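Local structure of Lmo1076 protein (Listeria monocytogenes serovar 1/2a, 5JQC) at residues D180-I194 and Q233-Q245. The protein is a putative secreted autolysin that may act as an amidase in cell-wall degradation, this chain holding three GW modules of the SH3 clan. Residues are numbered along the deposited sequence; the frame is centred on the assembly and turned at random.
Sequences DKIQSQSNVNWNRTI and QAKTARGTWYQFQ
Gln233 lays its side chain across Ser186 and Trp190 of strand 184-194. Its CB turns to the face of the sheet shared with Ser186, and with CG between the backbone N and the carbonyl carbon (chi1 79°) that atom comes to 3.3 Å from Ser186 OG. The extended chain then brings CD within 3.9 Å of both Ser186 OG and Trp190 CH2, and the two amide ends take different partners. NE2 gives a hydrogen bond to Ser186 OG (3.2 Å, 152°) lying close to the amide plane, while OE1 reaches the indole edge at Trp190 CH2, 3.5 Å away, with amide and ring planes nearly perpendicular. The same indole turns the edge of its six-membered ring, at CZ3, toward the face of Tyr242 in an offset edge-to-face pair, centroids 5.5 Å apart.

Backbone bonds in both directions between Ser186 and Gln233 fix the antiparallel register. Farther along, Gln183 N and Ser184 O both pair with Lys235, forming a classic beta bulge. Past it, the Thr236-Gly239 type I turn is tied back by a salt bridge from Arg238 NH1 to Asp180 OD1 (2.9 Å), the guanidinium and carboxylate nearly coplanar, and a water joins Lys181 O to Ala237 N. Within this chain's third GW module, strand 184-194 forms one border of the antiparallel sheet, followed by 226-236, 239-246 and 249-255; Trp253 of the last strand touches Ala234.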
ATOM      1  N   ASP A 180      -6.814  15.804  -2.899  1.00 48.71           N
ATOM      2  CA  ASP A 180      -6.722  16.049  -4.335  1.00 52.64           C
ATOM      3  C   ASP A 180      -5.480  16.859  -4.630  1.00 54.90           C
ATOM      4  O   ASP A 180      -5.181  17.823  -3.915  1.00 52.42           O
ATOM      5  CB  ASP A 180      -7.913  16.858  -4.852  1.00 56.61           C
ATOM      6  CG  ASP A 180      -9.240  16.212  -4.570  1.00 61.32           C
ATOM      7  OD1 ASP A 180      -9.350  14.972  -4.719  1.00 67.54           O
ATOM      8  OD2 ASP A 180     -10.179  16.975  -4.229  1.00 61.04           O
ATOM      9  N   LYS A 181      -4.782  16.506  -5.717  1.00 59.41           N
ATOM     10  CA  LYS A 181      -3.695  17.349  -6.226  1.00 52.01           C
ATOM     11  C   LYS A 181      -4.249  18.547  -6.986  1.00 53.74           C
ATOM     12  O   LYS A 181      -5.325  18.478  -7.598  1.00 57.95           O
ATOM     13  CB  LYS A 181      -2.765  16.569  -7.156  1.00 54.27           C
ATOM     14  CG  LYS A 181      -2.055  15.411  -6.489  1.00 56.73           C
ATOM     15  CD  LYS A 181      -1.263  14.641  -7.526  1.00 58.04           C
ATOM     16  CE  LYS A 181      -0.328  13.631  -6.881  1.00 60.35           C
ATOM     17  NZ  LYS A 181       0.754  14.320  -6.118  1.00 61.73           N
ATOM     18  N   ILE A 182      -3.509  19.655  -6.940  1.00 54.35           N
ATOM     19  CA  ILE A 182      -3.776  20.771  -7.837  1.00 53.87           C
ATOM     20  C   ILE A 182      -3.218  20.378  -9.205  1.00 53.53           C
ATOM     21  O   ILE A 182      -2.000  20.253  -9.384  1.00 54.94           O
ATOM     22  CB  ILE A 182      -3.160  22.080  -7.326  1.00 50.65           C
ATOM     23  CG1 ILE A 182      -3.691  22.387  -5.918  1.00 50.00           C
ATOM     24  CG2 ILE A 182      -3.467  23.216  -8.288  1.00 46.88           C
ATOM     25  CD1 ILE A 182      -3.116  23.614  -5.297  1.00 46.27           C
ATOM     26  N   GLN A 183      -4.112  20.161 -10.171  1.00 51.24           N
ATOM     27  CA  GLN A 183      -3.684  19.738 -11.501  1.00 51.80           C
ATOM     28  C   GLN A 183      -3.049  20.883 -12.282  1.00 54.63           C
ATOM     29  O   GLN A 183      -2.095  20.677 -13.046  1.00 52.29           O
ATOM     30  CB  GLN A 183      -4.881  19.177 -12.252  1.00 55.61           C
ATOM     31  CG  GLN A 183      -5.331  17.827 -11.685  1.00 60.19           C
ATOM     32  CD  GLN A 183      -6.742  17.456 -12.084  1.00 66.75           C
ATOM     33  OE1 GLN A 183      -7.537  18.315 -12.481  1.00 69.42           O
ATOM     34  NE2 GLN A 183      -7.067  16.165 -11.975  1.00 73.26           N
ATOM     35  N   SER A 184      -3.574  22.095 -12.110  1.00 54.82           N
ATOM     36  CA  SER A 184      -3.008  23.272 -12.744  1.00 55.80           C
ATOM     37  C   SER A 184      -3.436  24.499 -11.950  1.00 58.42           C
ATOM     38  O   SER A 184      -4.409  24.472 -11.179  1.00 54.70           O
ATOM     39  CB  SER A 184      -3.444  23.393 -14.212  1.00 53.26           C
ATOM     40  OG  SER A 184      -4.852  23.595 -14.276  1.00 58.28           O
ATOM     41  N   GLN A 185      -2.682  25.576 -12.137  1.00 54.45           N
ATOM     42  CA  GLN A 185      -2.898  26.791 -11.372  1.00 53.76           C
ATOM     43  C   GLN A 185      -2.176  27.938 -12.077  1.00 54.12           C
ATOM     44  O   GLN A 185      -1.077  27.754 -12.602  1.00 50.12           O
ATOM     45  CB  GLN A 185      -2.382  26.617  -9.948  1.00 53.58           C
ATOM     46  CG  GLN A 185      -2.673  27.756  -9.055  1.00 59.49           C
ATOM     47  CD  GLN A 185      -1.897  27.640  -7.767  1.00 64.99           C
ATOM     48  OE1 GLN A 185      -1.814  28.590  -6.993  1.00 68.28           O
ATOM     49  NE2 GLN A 185      -1.305  26.468  -7.536  1.00 64.36           N
ATOM     50  N   SER A 186      -2.796  29.115 -12.077  1.00 54.25           N
ATOM     51  CA  SER A 186      -2.247  30.248 -12.795  1.00 57.34           C
ATOM     52  C   SER A 186      -2.728  31.526 -12.133  1.00 61.82           C
ATOM     53  O   SER A 186      -3.827  31.574 -11.563  1.00 58.64           O
ATOM     54  CB  SER A 186      -2.673  30.234 -14.263  1.00 59.92           C
ATOM     55  OG  SER A 186      -4.093  30.345 -14.361  1.00 64.06           O
ATOM     56  N   ASN A 187      -1.884  32.559 -12.214  1.00 63.44           N
ATOM     57  CA  ASN A 187      -2.264  33.899 -11.788  1.00 60.48           C
ATOM     58  C   ASN A 187      -3.076  34.576 -12.884  1.00 59.93           C
ATOM     59  O   ASN A 187      -2.801  34.405 -14.072  1.00 64.81           O
ATOM     60  CB  ASN A 187      -1.026  34.737 -11.449  1.00 59.57           C
ATOM     61  CG  ASN A 187      -0.203  34.136 -10.314  1.00 60.80           C
ATOM     62  OD1 ASN A 187      -0.716  33.392  -9.481  1.00 62.27           O
ATOM     63  ND2 ASN A 187       1.072  34.469 -10.274  1.00 58.91           N
ATOM     64  N   VAL A 188      -4.099  35.321 -12.480  1.00 57.56           N
ATOM     65  CA  VAL A 188      -4.993  36.005 -13.399  1.00 56.75           C
ATOM     66  C   VAL A 188      -5.314  37.379 -12.821  1.00 62.69           C
ATOM     67  O   VAL A 188      -4.864  37.742 -11.728  1.00 65.21           O
ATOM     68  CB  VAL A 188      -6.289  35.210 -13.664  1.00 57.68           C
ATOM     69  CG1 VAL A 188      -5.983  33.842 -14.280  1.00 58.09           C
ATOM     70  CG2 VAL A 188      -7.084  35.064 -12.377  1.00 58.15           C
ATOM     71  N   ASN A 189      -6.114  38.146 -13.561  1.00 63.93           N
ATOM     72  CA  ASN A 189      -6.590  39.443 -13.073  1.00 73.25           C
ATOM     73  C   ASN A 189      -7.960  39.688 -13.711  1.00 76.53           C
ATOM     74  O   ASN A 189      -8.059  40.281 -14.788  1.00 78.47           O
ATOM     75  CB  ASN A 189      -5.603  40.561 -13.395  1.00 76.00           C
ATOM     76  CG  ASN A 189      -5.829  41.806 -12.538  1.00 81.88           C
ATOM     77  OD1 ASN A 189      -6.970  42.185 -12.270  1.00 85.38           O
ATOM     78  ND2 ASN A 189      -4.743  42.442 -12.103  1.00 81.82           N
ATOM     79  N   TRP A 190      -9.009  39.209 -13.043  1.00 78.62           N
ATOM     80  CA  TRP A 190     -10.374  39.317 -13.534  1.00 79.42           C
ATOM     81  C   TRP A 190     -11.218  40.041 -12.504  1.00 86.98           C
ATOM     82  O   TRP A 190     -11.041  39.847 -11.295  1.00 91.39           O
ATOM     83  CB  TRP A 190     -10.983  37.940 -13.807  1.00 77.36           C
ATOM     84  CG  TRP A 190     -10.190  37.136 -14.765  1.00 78.41           C
ATOM     85  CD1 TRP A 190      -9.390  37.607 -15.764  1.00 78.56           C
ATOM     86  CD2 TRP A 190     -10.091  35.708 -14.810  1.00 82.20           C
ATOM     87  NE1 TRP A 190      -8.801  36.560 -16.437  1.00 77.14           N
ATOM     88  CE2 TRP A 190      -9.216  35.382 -15.871  1.00 79.63           C
ATOM     89  CE3 TRP A 190     -10.659  34.671 -14.059  1.00 81.64           C
ATOM     90  CZ2 TRP A 190      -8.895  34.059 -16.202  1.00 75.47           C
ATOM     91  CZ3 TRP A 190     -10.340  33.358 -14.392  1.00 79.99           C
ATOM     92  CH2 TRP A 190      -9.465  33.067 -15.456  1.00 78.14           C
ATOM     93  N   ASN A 191     -12.142  40.867 -12.977  1.00 85.76           N
ATOM     94  CA  ASN A 191     -13.123  41.501 -12.106  1.00 87.17           C
ATOM     95  C   ASN A 191     -14.472  40.855 -12.406  1.00 88.31           C
ATOM     96  O   ASN A 191     -14.942  40.889 -13.551  1.00 87.59           O
ATOM     97  CB  ASN A 191     -13.135  43.015 -12.307  1.00 86.32           C
ATOM     98  CG  ASN A 191     -11.762  43.635 -12.086  1.00 86.80           C
ATOM     99  OD1 ASN A 191     -11.399  43.992 -10.964  1.00 86.69           O
ATOM    100  ND2 ASN A 191     -10.987  43.749 -13.161  1.00 89.07           N
ATOM    101  N   ARG A 192     -15.061  40.226 -11.384  1.00 88.34           N
ATOM    102  CA  ARG A 192     -16.342  39.540 -11.496  1.00 88.69           C
ATOM    103  C   ARG A 192     -17.242  39.978 -10.352  1.00 89.83           C
ATOM    104  O   ARG A 192     -16.779  40.433  -9.301  1.00 87.20           O
ATOM    105  CB  ARG A 192     -16.189  38.007 -11.470  1.00 88.84           C
ATOM    106  CG  ARG A 192     -15.268  37.430 -12.542  1.00 89.51           C
ATOM    107  CD  ARG A 192     -15.847  37.558 -13.944  1.00 92.57           C
ATOM    108  NE  ARG A 192     -14.791  37.649 -14.955  1.00 99.45           N
ATOM    109  CZ  ARG A 192     -14.241  36.606 -15.580  1.00 99.71           C
ATOM    110  NH1 ARG A 192     -14.640  35.371 -15.302  1.00 98.16           N
ATOM    111  NH2 ARG A 192     -13.287  36.799 -16.488  1.00 95.69           N
ATOM    112  N   THR A 193     -18.544  39.855 -10.576  1.00 92.98           N
ATOM    113  CA  THR A 193     -19.533  40.108  -9.539  1.00 95.94           C
ATOM    114  C   THR A 193     -20.114  38.777  -9.076  1.00 97.73           C
ATOM    115  O   THR A 193     -20.541  37.957  -9.896  1.00 97.77           O
ATOM    116  CB  THR A 193     -20.636  41.049 -10.037  1.00 97.45           C
ATOM    117  OG1 THR A 193     -20.064  42.321 -10.368  1.00 97.42           O
ATOM    118  CG2 THR A 193     -21.703  41.253  -8.959  1.00 95.12           C
ATOM    119  N   ILE A 194     -20.092  38.556  -7.767  1.00100.00           N
ATOM    120  CA  ILE A 194     -20.636  37.335  -7.186  1.00101.00           C
ATOM    121  C   ILE A 194     -22.156  37.427  -7.161  1.00102.81           C
ATOM    122  O   ILE A 194     -22.727  38.431  -6.715  1.00104.91           O
ATOM    123  CB  ILE A 194     -20.074  37.111  -5.773  1.00 97.94           C
ATOM    124  CG1 ILE A 194     -18.578  36.800  -5.828  1.00 92.91           C
ATOM    125  CG2 ILE A 194     -20.822  35.995  -5.067  1.00 99.39           C
ATOM    126  CD1 ILE A 194     -17.958  36.686  -4.458  1.00 90.06           C
ATOM    127  N   GLN A 233      -6.529  31.143 -10.410  1.00 56.12           N
ATOM    128  CA  GLN A 233      -7.427  30.030 -10.679  1.00 58.40           C
ATOM    129  C   GLN A 233      -6.674  28.714 -10.530  1.00 56.87           C
ATOM    130  O   GLN A 233      -5.471  28.617 -10.815  1.00 57.32           O
ATOM    131  CB  GLN A 233      -8.048  30.110 -12.075  1.00 64.12           C
ATOM    132  CG  GLN A 233      -7.120  29.660 -13.181  1.00 64.20           C
ATOM    133  CD  GLN A 233      -7.783  29.686 -14.536  1.00 68.08           C
ATOM    134  OE1 GLN A 233      -9.015  29.691 -14.644  1.00 70.85           O
ATOM    135  NE2 GLN A 233      -6.971  29.711 -15.581  1.00 71.06           N
ATOM    136  N   ALA A 234      -7.403  27.695 -10.073  1.00 53.74           N
ATOM    137  CA  ALA A 234      -6.847  26.371  -9.834  1.00 54.50           C
ATOM    138  C   ALA A 234      -7.880  25.317 -10.215  1.00 60.55           C
ATOM    139  O   ALA A 234      -9.085  25.507 -10.014  1.00 63.67           O
ATOM    140  CB  ALA A 234      -6.426  26.201  -8.367  1.00 56.56           C
ATOM    141  N   LYS A 235      -7.410  24.209 -10.787  1.00 57.84           N
ATOM    142  CA  LYS A 235      -8.299  23.107 -11.139  1.00 57.88           C
ATOM    143  C   LYS A 235      -7.869  21.846 -10.403  1.00 58.53           C
ATOM    144  O   LYS A 235      -6.694  21.468 -10.447  1.00 56.69           O
ATOM    145  CB  LYS A 235      -8.314  22.867 -12.657  1.00 64.33           C
ATOM    146  CG  LYS A 235      -9.351  21.841 -13.116  1.00 68.68           C
ATOM    147  CD  LYS A 235      -9.521  21.826 -14.638  1.00 75.64           C
ATOM    148  CE  LYS A 235      -8.166  21.796 -15.405  1.00 81.62           C
ATOM    149  NZ  LYS A 235      -7.511  20.443 -15.515  1.00 79.53           N
ATOM    150  N   THR A 236      -8.818  21.220  -9.698  1.00 60.85           N
ATOM    151  CA  THR A 236      -8.680  19.847  -9.208  1.00 55.28           C
ATOM    152  C   THR A 236      -9.727  18.962  -9.874  1.00 58.13           C
ATOM    153  O   THR A 236     -10.657  19.438 -10.542  1.00 60.00           O
ATOM    154  CB  THR A 236      -8.845  19.737  -7.690  1.00 49.68           C
ATOM    155  OG1 THR A 236     -10.196  20.067  -7.338  1.00 57.10           O
ATOM    156  CG2 THR A 236      -7.889  20.628  -6.955  1.00 47.85           C
ATOM    157  N   ALA A 237      -9.572  17.656  -9.652  1.00 53.64           N
ATOM    158  CA  ALA A 237     -10.545  16.682 -10.128  1.00 58.09           C
ATOM    159  C   ALA A 237     -11.979  17.061  -9.759  1.00 63.35           C
ATOM    160  O   ALA A 237     -12.907  16.747 -10.512  1.00 68.22           O
ATOM    161  CB  ALA A 237     -10.200  15.307  -9.557  1.00 54.12           C
ATOM    162  N   ARG A 238     -12.178  17.758  -8.642  1.00 60.67           N
ATOM    163  CA  ARG A 238     -13.501  18.143  -8.174  1.00 58.97           C
ATOM    164  C   ARG A 238     -14.039  19.439  -8.780  1.00 60.84           C
ATOM    165  O   ARG A 238     -15.244  19.695  -8.653  1.00 63.32           O
ATOM    166  CB  ARG A 238     -13.486  18.280  -6.651  1.00 62.12           C
ATOM    167  CG  ARG A 238     -13.072  16.998  -5.953  1.00 66.03           C
ATOM    168  CD  ARG A 238     -13.503  16.944  -4.496  1.00 67.59           C
ATOM    169  NE  ARG A 238     -14.127  15.665  -4.178  1.00 73.21           N
ATOM    170  CZ  ARG A 238     -13.456  14.524  -4.041  1.00 72.73           C
ATOM    171  NH1 ARG A 238     -12.125  14.485  -4.180  1.00 68.50           N
ATOM    172  NH2 ARG A 238     -14.121  13.414  -3.762  1.00 72.34           N
ATOM    173  N   GLY A 239     -13.207  20.279  -9.394  1.00 62.28           N
ATOM    174  CA  GLY A 239     -13.744  21.482 -10.010  1.00 59.99           C
ATOM    175  C   GLY A 239     -12.677  22.540 -10.249  1.00 59.13           C
ATOM    176  O   GLY A 239     -11.484  22.244 -10.318  1.00 58.31           O
ATOM    177  N   THR A 240     -13.153  23.771 -10.410  1.00 59.08           N
ATOM    178  CA  THR A 240     -12.297  24.922 -10.643  1.00 57.51           C
ATOM    179  C   THR A 240     -12.601  25.989  -9.605  1.00 60.44           C
ATOM    180  O   THR A 240     -13.769  26.334  -9.374  1.00 57.52           O
ATOM    181  CB  THR A 240     -12.482  25.483 -12.051  1.00 59.25           C
ATOM    182  OG1 THR A 240     -12.180  24.467 -13.015  1.00 60.80           O
ATOM    183  CG2 THR A 240     -11.557  26.651 -12.266  1.00 58.15           C
ATOM    184  N   TRP A 241     -11.537  26.519  -9.002  1.00 62.47           N
ATOM    185  CA  TRP A 241     -11.606  27.402  -7.850  1.00 57.27           C
ATOM    186  C   TRP A 241     -10.948  28.732  -8.200  1.00 57.31           C
ATOM    187  O   TRP A 241      -9.925  28.769  -8.891  1.00 54.58           O
ATOM    188  CB  TRP A 241     -10.926  26.718  -6.654  1.00 57.16           C
ATOM    189  CG  TRP A 241     -11.334  25.237  -6.589  1.00 64.99           C
ATOM    190  CD1 TRP A 241     -10.714  24.171  -7.211  1.00 67.22           C
ATOM    191  CD2 TRP A 241     -12.479  24.691  -5.925  1.00 59.66           C
ATOM    192  NE1 TRP A 241     -11.400  23.004  -6.951  1.00 59.56           N
ATOM    193  CE2 TRP A 241     -12.480  23.295  -6.163  1.00 60.07           C
ATOM    194  CE3 TRP A 241     -13.496  25.245  -5.139  1.00 59.88           C
ATOM    195  CZ2 TRP A 241     -13.450  22.453  -5.645  1.00 59.34           C
ATOM    196  CZ3 TRP A 241     -14.461  24.401  -4.618  1.00 62.15           C
ATOM    197  CH2 TRP A 241     -14.433  23.022  -4.878  1.00 65.19           C
ATOM    198  N   TYR A 242     -11.559  29.821  -7.757  1.00 59.41           N
ATOM    199  CA  TYR A 242     -11.020  31.159  -7.961  1.00 62.01           C
ATOM    200  C   TYR A 242     -10.578  31.713  -6.618  1.00 58.43           C
ATOM    201  O   TYR A 242     -11.322  31.626  -5.641  1.00 58.38           O
ATOM    202  CB  TYR A 242     -12.063  32.088  -8.593  1.00 63.42           C
ATOM    203  CG  TYR A 242     -12.336  31.787 -10.039  1.00 63.19           C
ATOM    204  CD1 TYR A 242     -11.496  30.950 -10.745  1.00 63.08           C
ATOM    205  CD2 TYR A 242     -13.423  32.346 -10.702  1.00 63.23           C
ATOM    206  CE1 TYR A 242     -11.714  30.667 -12.068  1.00 65.55           C
ATOM    207  CE2 TYR A 242     -13.656  32.061 -12.040  1.00 65.40           C
ATOM    208  CZ  TYR A 242     -12.793  31.219 -12.714  1.00 68.34           C
ATOM    209  OH  TYR A 242     -12.983  30.917 -14.047  1.00 75.77           O
ATOM    210  N   GLN A 243      -9.375  32.275  -6.561  1.00 58.15           N
ATOM    211  CA  GLN A 243      -8.964  33.042  -5.394  1.00 55.90           C
ATOM    212  C   GLN A 243      -9.359  34.489  -5.658  1.00 61.59           C
ATOM    213  O   GLN A 243      -9.024  35.036  -6.712  1.00 61.98           O
ATOM    214  CB  GLN A 243      -7.463  32.904  -5.128  1.00 54.90           C
ATOM    215  CG  GLN A 243      -7.070  33.330  -3.704  1.00 53.37           C
ATOM    216  CD  GLN A 243      -5.565  33.338  -3.473  1.00 54.74           C
ATOM    217  OE1 GLN A 243      -4.799  33.744  -4.344  1.00 63.59           O
ATOM    218  NE2 GLN A 243      -5.135  32.895  -2.300  1.00 55.91           N
ATOM    219  N   PHE A 244     -10.115  35.093  -4.740  1.00 62.41           N
ATOM    220  CA  PHE A 244     -10.683  36.404  -5.014  1.00 62.05           C
ATOM    221  C   PHE A 244     -10.361  37.389  -3.895  1.00 67.48           C
ATOM    222  O   PHE A 244      -9.932  37.016  -2.796  1.00 67.59           O
ATOM    223  CB  PHE A 244     -12.202  36.319  -5.262  1.00 63.72           C
ATOM    224  CG  PHE A 244     -13.021  35.945  -4.045  1.00 72.02           C
ATOM    225  CD1 PHE A 244     -13.251  34.614  -3.728  1.00 73.15           C
ATOM    226  CD2 PHE A 244     -13.596  36.928  -3.243  1.00 75.93           C
ATOM    227  CE1 PHE A 244     -14.012  34.267  -2.614  1.00 74.22           C
ATOM    228  CE2 PHE A 244     -14.365  36.589  -2.130  1.00 77.90           C
ATOM    229  CZ  PHE A 244     -14.572  35.256  -1.817  1.00 75.88           C
ATOM    230  N   GLN A 245     -10.568  38.672  -4.208  1.00 72.29           N
ATOM    231  CA  GLN A 245     -10.265  39.782  -3.311  1.00 73.99           C
ATOM    232  C   GLN A 245     -11.440  40.747  -3.235  1.00 73.34           C
ATOM    233  O   GLN A 245     -12.072  41.063  -4.249  1.00 73.85           O
ATOM    234  CB  GLN A 245      -9.032  40.559  -3.774  1.00 74.19           C
ATOM    235  CG  GLN A 245      -7.727  39.821  -3.665  1.00 72.45           C
ATOM    236  CD  GLN A 245      -6.565  40.695  -4.088  1.00 75.93           C
ATOM    237  OE1 GLN A 245      -6.711  41.581  -4.939  1.00 76.42           O
ATOM    238  NE2 GLN A 245      -5.402  40.465  -3.486  1.00 74.50           N
TER
HETATM  239  O   HOH W   1      -7.176  16.543  -8.296  1.00 46.27           O